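PDB 3VW5: cellobiose 2-epimerase from Ruminococcus albus, which catalyses the reversible epimerisation of cellobiose to 4-O-beta-D-glucopyranosyl-D-mannose. Local coordinates for residues G91-M96 with F156-R161; H108-A113 with T178-L183; Y350-F355 with D361-V366. The protein carries 2 engineered substitutions. All coordinates share one frame; numbering follows the deposited sequence.

Contact 1 of 3, residues G91-M96 with F156-R161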
loop_
_atom_site.group_PDB
_atom_site.type_symbol
_atom_site.label_atom_id
_atom_site.label_comp_id
_atom_site.label_asym_id
_atom_site.label_seq_id
_atom_site.Cartn_x
_atom_site.Cartn_y
_atom_site.Cartn_z
ATOM N N GLY A 91 -9.799 -16.212 5.202
ATOM C CA GLY A 91 -9.321 -15.195 4.293
ATOM C C GLY A 91 -10.415 -14.361 3.638
ATOM O O GLY A 91 -11.575 -14.333 4.080
ATOM N N VAL A 92 -10.024 -13.663 2.578
ATOM C CA VAL A 92 -10.937 -12.836 1.816
ATOM C C VAL A 92 -10.802 -13.190 0.339
ATOM O O VAL A 92 -9.743 -13.634 -0.092
ATOM C CB VAL A 92 -10.634 -11.337 2.026
ATOM C CG1 VAL A 92 -10.708 -10.991 3.494
ATOM C CG2 VAL A 92 -9.251 -10.991 1.492
ATOM N N TYR A 93 -11.869 -13.001 -0.434
ATOM C CA TYR A 93 -11.813 -13.277 -1.871
ATOM C C TYR A 93 -11.005 -12.217 -2.619
ATOM O O TYR A 93 -10.527 -11.253 -2.028
ATOM C CB TYR A 93 -13.221 -13.383 -2.462
ATOM C CG TYR A 93 -14.132 -14.317 -1.705
ATOM C CD1 TYR A 93 -13.914 -15.695 -1.715
ATOM C CD2 TYR A 93 -15.212 -13.824 -0.978
ATOM C CE1 TYR A 93 -14.750 -16.555 -1.011
ATOM C CE2 TYR A 93 -16.052 -14.670 -0.274
ATOM C CZ TYR A 93 -15.816 -16.034 -0.287
ATOM O OH TYR A 93 -16.654 -16.874 0.414
ATOM N N TRP A 94 -10.854 -12.400 -3.926
ATOM C CA TRP A 94 -10.078 -11.468 -4.738
ATOM C C TRP A 94 -10.966 -10.387 -5.393
ATOM O O TRP A 94 -10.630 -9.207 -5.410
ATOM C CB TRP A 94 -9.251 -12.237 -5.794
ATOM C CG TRP A 94 -8.391 -11.341 -6.632
ATOM C CD1 TRP A 94 -8.628 -10.941 -7.916
ATOM C CD2 TRP A 94 -7.174 -10.705 -6.234
ATOM N NE1 TRP A 94 -7.635 -10.096 -8.343
ATOM C CE2 TRP A 94 -6.728 -9.936 -7.334
ATOM C CE3 TRP A 94 -6.414 -10.711 -5.062
ATOM C CZ2 TRP A 94 -5.557 -9.186 -7.293
ATOM C CZ3 TRP A 94 -5.252 -9.964 -5.025
ATOM C CH2 TRP A 94 -4.833 -9.213 -6.133
ATOM N N MET A 95 -12.113 -10.810 -5.906
ATOM C CA MET A 95 -12.949 -9.967 -6.728
ATOM C C MET A 95 -14.410 -10.277 -6.495
ATOM O O MET A 95 -14.818 -11.435 -6.546
ATOM C CB MET A 95 -12.654 -10.250 -8.191
ATOM C CG MET A 95 -13.083 -9.125 -9.102
ATOM S SD MET A 95 -11.801 -7.875 -9.077
ATOM C CE MET A 95 -12.822 -6.450 -9.334
ATOM N N MET A 96 -15.206 -9.240 -6.267
ATOM C CA MET A 96 -16.654 -9.404 -6.186
ATOM C C MET A 96 -17.236 -8.847 -7.475
ATOM O O MET A 96 -16.540 -8.151 -8.204
ATOM C CB MET A 96 -17.202 -8.637 -4.978
ATOM C CG MET A 96 -16.352 -8.780 -3.714
ATOM S SD MET A 96 -16.052 -10.494 -3.173
ATOM C CE MET A 96 -17.743 -11.064 -2.914
ATOM N N PHE A 156 -3.356 -18.958 -3.723
ATOM C CA PHE A 156 -4.104 -20.195 -3.541
ATOM C C PHE A 156 -5.474 -20.016 -4.152
ATOM O O PHE A 156 -5.906 -18.882 -4.394
ATOM C CB PHE A 156 -4.284 -20.501 -2.052
ATOM C CG PHE A 156 -3.038 -20.346 -1.260
ATOM C CD1 PHE A 156 -2.194 -21.428 -1.058
ATOM C CD2 PHE A 156 -2.679 -19.106 -0.744
ATOM C CE1 PHE A 156 -1.018 -21.278 -0.336
ATOM C CE2 PHE A 156 -1.500 -18.953 -0.041
ATOM C CZ PHE A 156 -0.674 -20.039 0.171
ATOM N N ASP A 157 -6.151 -21.135 -4.398
ATOM C CA ASP A 157 -7.573 -21.093 -4.710
ATOM C C ASP A 157 -8.359 -20.983 -3.412
ATOM O O ASP A 157 -7.775 -21.025 -2.325
ATOM C CB ASP A 157 -8.032 -22.282 -5.575
ATOM C CG ASP A 157 -7.945 -23.630 -4.862
ATOM O OD1 ASP A 157 -7.751 -23.691 -3.623
ATOM O OD2 ASP A 157 -8.088 -24.649 -5.567
ATOM N N ARG A 158 -9.673 -20.831 -3.527
ATOM C CA ARG A 158 -10.505 -20.630 -2.345
ATOM C C ARG A 158 -10.189 -21.630 -1.237
ATOM O O ARG A 158 -10.136 -21.278 -0.065
ATOM C CB ARG A 158 -11.982 -20.709 -2.701
ATOM C CG ARG A 158 -12.831 -20.456 -1.507
ATOM C CD ARG A 158 -14.261 -20.728 -1.778
ATOM N NE ARG A 158 -15.014 -20.421 -0.571
ATOM C CZ ARG A 158 -16.262 -20.810 -0.345
ATOM N NH1 ARG A 158 -16.908 -21.537 -1.251
ATOM N NH2 ARG A 158 -16.853 -20.470 0.788
ATOM N N GLN A 159 -9.953 -22.871 -1.644
ATOM C CA GLN A 159 -9.733 -23.988 -0.743
ATOM C C GLN A 159 -8.259 -24.138 -0.328
ATOM O O GLN A 159 -7.867 -25.173 0.197
ATOM C CB GLN A 159 -10.229 -25.285 -1.399
ATOM C CG GLN A 159 -11.692 -25.226 -1.858
ATOM C CD GLN A 159 -11.873 -25.288 -3.389
ATOM O OE1 GLN A 159 -11.921 -26.378 -3.983
ATOM N NE2 GLN A 159 -11.988 -24.116 -4.027
ATOM N N TRP A 160 -7.442 -23.114 -0.561
ATOM C CA TRP A 160 -6.043 -23.113 -0.092
ATOM C C TRP A 160 -5.116 -24.110 -0.794
ATOM O O TRP A 160 -4.063 -24.457 -0.259
ATOM C CB TRP A 160 -5.942 -23.338 1.414
ATOM C CG TRP A 160 -6.674 -22.343 2.281
ATOM C CD1 TRP A 160 -7.744 -22.603 3.089
ATOM C CD2 TRP A 160 -6.387 -20.943 2.446
ATOM N NE1 TRP A 160 -8.143 -21.461 3.743
ATOM C CE2 TRP A 160 -7.331 -20.429 3.368
ATOM C CE3 TRP A 160 -5.430 -20.078 1.901
ATOM C CZ2 TRP A 160 -7.339 -19.094 3.766
ATOM C CZ3 TRP A 160 -5.441 -18.754 2.288
ATOM C CH2 TRP A 160 -6.387 -18.270 3.216
ATOM N N ARG A 161 -5.501 -24.575 -1.979
ATOM C CA ARG A 161 -4.590 -25.353 -2.804
ATOM C C ARG A 161 -3.749 -24.396 -3.644
ATOM O O ARG A 161 -4.269 -23.449 -4.244
ATOM C CB ARG A 161 -5.356 -26.331 -3.695
ATOM C CG ARG A 161 -6.247 -27.286 -2.903
ATOM C CD ARG A 161 -7.194 -28.083 -3.804
ATOM N NE ARG A 161 -8.172 -27.233 -4.476
ATOM C CZ ARG A 161 -9.279 -27.686 -5.054
ATOM N NH1 ARG A 161 -9.552 -28.985 -5.040
ATOM N NH2 ARG A 161 -10.116 -26.838 -5.647
#
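Tyr93 and Arg158 meet where two loop regions at one end of the (alpha/alpha)6 barrel come together. Residues 91-96 lead into the short strand 95-96. Residues 156-161 leave strand 151-156 through a type I turn from Asp157 to Trp160.

The main meeting is of ring and guanidinium. The two side chains run side by side, with their planes 62° apart. Arg158 NE lies in the plane of the phenol ring, at its edge, 3.9 Å from Tyr93 CE1. Arg158 NH2 is 3.6 Å from Tyr93 OH, without a hydrogen bond. Arg158 has its CG anti to the backbone N (chi1 -178°) and stays extended to NE, which carries the charge out beside the phenol. There NE forms a salt bridge with Asp86, which the Tyr93 side chain also touches. With an alanine here, Asp86 would probably lose its salt-bridge mate and the edge of the Tyr93 ring its neighbour.

The second meeting is of ring edge and backbone. Trp160 brings its ring edge to Gly91, with CZ2 4.1 Å from Gly91 N. Trp160 NE1 donates to Tyr89 O.

Polar bonds hold the turn itself. Trp160 N donates to Asp157 O at 2.8 Å. Arg161 grips the Asp157 carboxylate side-on in a salt bridge: Arg161 NE meets the syn lone pair of Asp157 OD2 at 2.8 Å, and Arg161 NH2 donates to the same oxygen from above the carboxylate plane.

Contact 2 of 3, residues H108-A113 with T178-L183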
loop_
_atom_site.group_PDB
_atom_site.type_symbol
_atom_site.label_atom_id
_atom_site.label_comp_id
_atom_site.label_asym_id
_atom_site.label_seq_id
_atom_site.Cartn_x
_atom_site.Cartn_y
_atom_site.Cartn_z
ATOM N N HIS A 108 -5.197 -14.739 -1.616
ATOM C CA HIS A 108 -3.866 -14.169 -1.743
ATOM C C HIS A 108 -3.379 -13.529 -0.444
ATOM O O HIS A 108 -3.982 -12.590 0.083
ATOM C CB HIS A 108 -3.815 -13.157 -2.891
ATOM C CG HIS A 108 -2.493 -13.115 -3.588
ATOM N ND1 HIS A 108 -1.319 -12.757 -2.944
ATOM C CD2 HIS A 108 -2.147 -13.401 -4.869
ATOM C CE1 HIS A 108 -0.316 -12.818 -3.800
ATOM N NE2 HIS A 108 -0.790 -13.204 -4.977
ATOM N N THR A 109 -2.278 -14.058 0.070
ATOM C CA THR A 109 -1.655 -13.528 1.267
ATOM C C THR A 109 -1.630 -11.995 1.284
ATOM O O THR A 109 -1.941 -11.353 2.289
ATOM C CB THR A 109 -0.234 -14.057 1.380
ATOM O OG1 THR A 109 -0.298 -15.476 1.486
ATOM C CG2 THR A 109 0.466 -13.512 2.599
ATOM N N TYR A 110 -1.246 -11.418 0.160
ATOM C CA TYR A 110 -1.124 -9.975 0.014
ATOM C C TYR A 110 -2.474 -9.269 0.206
ATOM O O TYR A 110 -2.566 -8.237 0.885
ATOM C CB TYR A 110 -0.542 -9.726 -1.369
ATOM C CG TYR A 110 -0.461 -8.311 -1.810
ATOM C CD1 TYR A 110 0.698 -7.590 -1.622
ATOM C CD2 TYR A 110 -1.526 -7.703 -2.469
ATOM C CE1 TYR A 110 0.801 -6.283 -2.050
ATOM C CE2 TYR A 110 -1.444 -6.390 -2.901
ATOM C CZ TYR A 110 -0.271 -5.681 -2.692
ATOM O OH TYR A 110 -0.149 -4.376 -3.126
ATOM N N ASN A 111 -3.519 -9.839 -0.384
ATOM C CA ASN A 111 -4.868 -9.306 -0.271
ATOM C C ASN A 111 -5.377 -9.427 1.157
ATOM O O ASN A 111 -5.883 -8.450 1.718
ATOM C CB ASN A 111 -5.802 -10.030 -1.245
ATOM C CG ASN A 111 -7.185 -9.402 -1.323
ATOM O OD1 ASN A 111 -7.350 -8.200 -1.123
ATOM N ND2 ASN A 111 -8.185 -10.223 -1.626
ATOM N N ILE A 112 -5.229 -10.613 1.756
ATOM C CA ILE A 112 -5.628 -10.823 3.157
ATOM C C ILE A 112 -4.902 -9.908 4.152
ATOM O O ILE A 112 -5.501 -9.449 5.131
ATOM C CB ILE A 112 -5.435 -12.275 3.616
ATOM C CG1 ILE A 112 -6.161 -13.240 2.671
ATOM C CG2 ILE A 112 -5.916 -12.423 5.054
ATOM C CD1 ILE A 112 -5.559 -14.643 2.620
ATOM N N ALA A 113 -3.616 -9.656 3.919
ATOM C CA ALA A 113 -2.868 -8.760 4.782
ATOM C C ALA A 113 -3.536 -7.386 4.777
ATOM O O ALA A 113 -3.634 -6.728 5.805
ATOM C CB ALA A 113 -1.413 -8.653 4.325
ATOM N N THR A 178 7.360 -13.260 -2.969
ATOM C CA THR A 178 7.632 -11.880 -3.392
ATOM C C THR A 178 7.952 -10.981 -2.203
ATOM O O THR A 178 7.460 -11.225 -1.102
ATOM C CB THR A 178 6.421 -11.264 -4.119
ATOM O OG1 THR A 178 5.457 -10.819 -3.156
ATOM C CG2 THR A 178 5.785 -12.272 -5.050
ATOM N N MET A 179 8.761 -9.943 -2.411
ATOM C CA MET A 179 9.024 -9.001 -1.323
ATOM C C MET A 179 7.744 -8.233 -1.021
ATOM O O MET A 179 7.490 -7.869 0.123
ATOM C CB MET A 179 10.180 -8.036 -1.627
ATOM C CG MET A 179 9.882 -6.960 -2.676
ATOM S SD MET A 179 9.425 -5.363 -1.954
ATOM C CE MET A 179 10.368 -5.480 -0.452
ATOM N N ASN A 180 6.943 -8.024 -2.060
ATOM C CA ASN A 180 5.689 -7.311 -1.967
ATOM C C ASN A 180 4.817 -7.832 -0.843
ATOM O O ASN A 180 4.316 -7.067 -0.025
ATOM C CB ASN A 180 4.935 -7.474 -3.273
ATOM C CG ASN A 180 4.281 -6.200 -3.728
ATOM O OD1 ASN A 180 3.320 -5.730 -3.124
ATOM N ND2 ASN A 180 4.793 -5.635 -4.816
ATOM N N ALA A 181 4.628 -9.145 -0.811
ATOM C CA ALA A 181 3.797 -9.758 0.214
ATOM C C ALA A 181 4.391 -9.577 1.610
ATOM O O ALA A 181 3.669 -9.285 2.562
ATOM C CB ALA A 181 3.586 -11.231 -0.087
ATOM N N ILE A 182 5.699 -9.761 1.743
ATOM C CA ILE A 182 6.311 -9.652 3.064
ATOM C C ILE A 182 6.074 -8.240 3.601
ATOM O O ILE A 182 5.597 -8.050 4.723
ATOM C CB ILE A 182 7.817 -10.036 3.048
ATOM C CG1 ILE A 182 7.998 -11.493 2.622
ATOM C CG2 ILE A 182 8.455 -9.831 4.410
ATOM C CD1 ILE A 182 9.451 -11.905 2.474
ATOM N N LEU A 183 6.375 -7.260 2.760
ATOM C CA LEU A 183 6.215 -5.852 3.081
ATOM C C LEU A 183 4.786 -5.505 3.533
ATOM O O LEU A 183 4.583 -4.760 4.505
ATOM C CB LEU A 183 6.598 -5.021 1.855
ATOM C CG LEU A 183 6.902 -3.532 2.038
ATOM C CD1 LEU A 183 5.660 -2.686 1.889
ATOM C CD2 LEU A 183 7.563 -3.295 3.378
#
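Tyr110 lies against Asn180 and Ala181 at the N-terminal ends of two helices of the (alpha/alpha)6 barrel, 109-126 and 179-196. The backbones are close, with Tyr110 CA 4.9 Å from Ala181 CA.

A chi1 of 174° swings the Tyr110 ring away from its own N and lays it across the first turn of the other helix. The ring presents its CD1 edge to the backbone there. Ala181 CA sits near the ring plane, 4.2 Å from Tyr110 CD1. Asn180 O is also in the plane, 4.0 Å from the same CD1. The small side chain of Ala181 is consistent with this close approach of the edge to the main chain.

The amide of Asn180 lies beside the tyrosine ring. The two side chains cross obliquely, with ring and amide planes 63° apart. Asn180 OD1 is modelled too close to Tyr110 CE1, so the exact placing of the amide is doubtful. The Tyr110 ring also meets the ring of His184 nearly at right angles, and it touches Ile48 and Arg52 of helix 47-64. In relatives with this barrel, the substrate pocket lies at such helix ends, so a place near the pocket is probable for this contact.

His108 and Thr178 are the N-caps of the two helices. His108 turns its ring edge to the main chain, and its ND1 accepts a weak bond from Tyr110 N at 3.4 Å. His108 NE2 is hydrogen-bonded to Asn165 OD1. The cap of the second helix is firmer: Thr178 OG1 accepts from Ala181 N at 3.0 Å, with an angle of 164° at the hydrogen.

Contact 3 of 3, residues Y350-F355 with D361-V366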
loop_
_atom_site.group_PDB
_atom_site.type_symbol
_atom_site.label_atom_id
_atom_site.label_comp_id
_atom_site.label_asym_id
_atom_site.label_seq_id
_atom_site.Cartn_x
_atom_site.Cartn_y
_atom_site.Cartn_z
ATOM N N TYR A 350 -3.652 11.202 -12.136
ATOM C CA TYR A 350 -3.347 10.280 -13.213
ATOM C C TYR A 350 -2.558 9.090 -12.680
ATOM O O TYR A 350 -1.672 9.243 -11.833
ATOM C CB TYR A 350 -2.522 10.966 -14.294
ATOM C CG TYR A 350 -3.265 11.988 -15.097
ATOM C CD1 TYR A 350 -4.117 11.605 -16.132
ATOM C CD2 TYR A 350 -3.096 13.341 -14.848
ATOM C CE1 TYR A 350 -4.783 12.550 -16.891
ATOM C CE2 TYR A 350 -3.760 14.293 -15.591
ATOM C CZ TYR A 350 -4.595 13.892 -16.616
ATOM O OH TYR A 350 -5.241 14.834 -17.365
ATOM N N SER A 351 -2.881 7.911 -13.196
ATOM C CA SER A 351 -2.154 6.680 -12.892
ATOM C C SER A 351 -0.659 6.723 -13.277
ATOM O O SER A 351 0.217 6.480 -12.438
ATOM C CB SER A 351 -2.833 5.515 -13.606
ATOM O OG SER A 351 -2.363 4.278 -13.128
ATOM N N GLU A 352 -0.379 7.033 -14.547
ATOM C CA GLU A 352 0.983 6.981 -15.086
ATOM C C GLU A 352 1.302 8.139 -16.044
ATOM O O GLU A 352 0.585 8.390 -17.017
ATOM C CB GLU A 352 1.240 5.632 -15.786
ATOM C CG GLU A 352 1.382 4.448 -14.826
ATOM C CD GLU A 352 1.528 3.093 -15.522
ATOM O OE1 GLU A 352 1.538 3.034 -16.772
ATOM O OE2 GLU A 352 1.635 2.061 -14.816
ATOM N N VAL A 353 2.394 8.844 -15.772
ATOM C CA VAL A 353 2.833 9.894 -16.677
ATOM C C VAL A 353 4.277 9.672 -17.105
ATOM O O VAL A 353 5.138 9.435 -16.255
ATOM C CB VAL A 353 2.713 11.289 -16.051
ATOM C CG1 VAL A 353 3.132 12.339 -17.067
ATOM C CG2 VAL A 353 1.298 11.538 -15.593
ATOM N N THR A 354 4.530 9.760 -18.416
ATOM C CA THR A 354 5.872 9.580 -18.998
ATOM C C THR A 354 6.877 10.618 -18.512
ATOM O O THR A 354 6.512 11.676 -17.989
ATOM C CB THR A 354 5.868 9.658 -20.556
ATOM O OG1 THR A 354 5.587 10.997 -20.978
ATOM C CG2 THR A 354 4.871 8.692 -21.186
ATOM N N PHE A 355 8.154 10.307 -18.710
ATOM C CA PHE A 355 9.250 11.204 -18.368
ATOM C C PHE A 355 9.096 12.558 -19.069
ATOM O O PHE A 355 9.586 13.590 -18.595
ATOM C CB PHE A 355 10.556 10.545 -18.782
ATOM C CG PHE A 355 11.771 11.248 -18.283
ATOM C CD1 PHE A 355 12.236 11.019 -16.994
ATOM C CD2 PHE A 355 12.467 12.122 -19.101
ATOM C CE1 PHE A 355 13.363 11.644 -16.528
ATOM C CE2 PHE A 355 13.590 12.764 -18.636
ATOM C CZ PHE A 355 14.042 12.522 -17.345
ATOM N N ASP A 361 -2.909 7.225 -21.539
ATOM C CA ASP A 361 -4.358 7.299 -21.661
ATOM C C ASP A 361 -5.025 5.928 -21.593
ATOM O O ASP A 361 -6.226 5.810 -21.832
ATOM C CB ASP A 361 -4.747 8.044 -22.954
ATOM C CG ASP A 361 -4.472 7.226 -24.239
ATOM O OD1 ASP A 361 -5.034 7.599 -25.295
ATOM O OD2 ASP A 361 -3.720 6.221 -24.202
ATOM N N TYR A 362 -4.252 4.897 -21.278
ATOM C CA TYR A 362 -4.817 3.554 -21.167
ATOM C C TYR A 362 -4.856 3.017 -19.731
ATOM O O TYR A 362 -5.181 1.852 -19.508
ATOM C CB TYR A 362 -4.066 2.573 -22.070
ATOM C CG TYR A 362 -2.573 2.541 -21.833
ATOM C CD1 TYR A 362 -1.716 3.395 -22.525
ATOM C CD2 TYR A 362 -2.017 1.657 -20.923
ATOM C CE1 TYR A 362 -0.340 3.360 -22.310
ATOM C CE2 TYR A 362 -0.654 1.614 -20.699
ATOM C CZ TYR A 362 0.184 2.460 -21.390
ATOM O OH TYR A 362 1.549 2.401 -21.164
ATOM N N LYS A 363 -4.505 3.863 -18.768
ATOM C CA LYS A 363 -4.535 3.477 -17.361
ATOM C C LYS A 363 -5.744 4.134 -16.707
ATOM O O LYS A 363 -5.903 5.354 -16.782
ATOM C CB LYS A 363 -3.245 3.904 -16.640
ATOM C CG LYS A 363 -1.975 3.230 -17.130
ATOM C CD LYS A 363 -2.103 1.729 -17.141
ATOM C CE LYS A 363 -1.931 1.129 -15.748
ATOM N NZ LYS A 363 -1.819 -0.365 -15.836
ATOM N N GLU A 364 -6.593 3.334 -16.072
ATOM C CA GLU A 364 -7.821 3.846 -15.457
ATOM C C GLU A 364 -7.554 4.782 -14.275
ATOM O O GLU A 364 -6.493 4.712 -13.639
ATOM C CB GLU A 364 -8.718 2.694 -14.999
ATOM C CG GLU A 364 -8.345 1.354 -15.613
ATOM C CD GLU A 364 -7.319 0.605 -14.789
ATOM O OE1 GLU A 364 -6.191 0.364 -15.291
ATOM O OE2 GLU A 364 -7.651 0.264 -13.635
ATOM N N THR A 365 -8.528 5.643 -13.981
ATOM C CA THR A 365 -8.445 6.552 -12.838
ATOM C C THR A 365 -8.724 5.803 -11.527
ATOM O O THR A 365 -8.119 6.071 -10.496
ATOM C CB THR A 365 -9.453 7.699 -12.985
ATOM O OG1 THR A 365 -9.314 8.281 -14.283
ATOM C CG2 THR A 365 -9.199 8.776 -11.956
ATOM N N VAL A 366 -9.649 4.855 -11.600
ATOM C CA VAL A 366 -9.992 4.016 -10.468
ATOM C C VAL A 366 -10.243 2.602 -10.956
ATOM O O VAL A 366 -10.980 2.394 -11.923
ATOM C CB VAL A 366 -11.283 4.484 -9.769
ATOM C CG1 VAL A 366 -11.605 3.553 -8.603
ATOM C CG2 VAL A 366 -11.163 5.923 -9.300
HETATM O O HOH W 1 -4.498 2.813 -13.544
HETATM O O HOH W 2 -4.884 7.588 -15.482
#
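One water is gripped by Ser351 and Glu364. It lies 2.6 Å from Ser351 OG and donates to Glu364 O at 2.8 Å, with a weak, longer bond to Glu364 OE1. With chi1 at -167°, Ser351 OG sits beside its own carbonyl carbon, where it meets this water. A second water accepts from Ser351 N and donates to Lys363 O at 2.8 Å. The first joins a side-chain hydroxyl to the other backbone; the second joins backbone to backbone.

Ser351 CB also meets Lys363 CB directly at 3.5 Å, alongside the carbonyl of Glu364.

The contact brings the first part of the loop after strand 352-353 back against the strand. The loop then runs to helix 373-385, the last helix of the (alpha/alpha)6 barrel. Strand 352-353 pairs antiparallel with 296-302. Thr365 and Val366 both face Leu33 in a classic beta bulge.

Glu352 and Lys363 meet aslant. The Glu352 chain is extended beyond CG, while Lys363 is bent at chi2 (-53°) and chi3 (-79°), which folds its methylenes against the carboxylate. Glu352 OE1 lies 3.5 Å from Lys363 CG. The opposite charges stay apart, with Glu352 OE2 4.3 Å from Lys363 NZ, beyond a salt bridge; any attraction is probably modest. The stronger partner of the carboxylate is His360, whose ND1 is hydrogen-bonded to Glu352 OE1. The His360 ring is also stacked with Tyr362.

Overall arrangement
Contact 2 is the buried one, with its centre about 10 Å from the centre of the chain. Contact 1 is partly buried near the periphery, and contact 3 lies at the surface. Contacts 1 and 2 touch, and their segments alternate along the chain. Val92 and Trp94 pack on Asn111, and Trp160 packs on Ile112, so helix 109-126 serves both. Contact 3 stands apart from them, with nearest atoms about 9 Å from contact 1 and about 13 Å from contact 2. The chemistry follows the place. Ring edge and backbone meet in contact 2, an arginine lies beside a phenol in contact 1, and waters bridge contact 3.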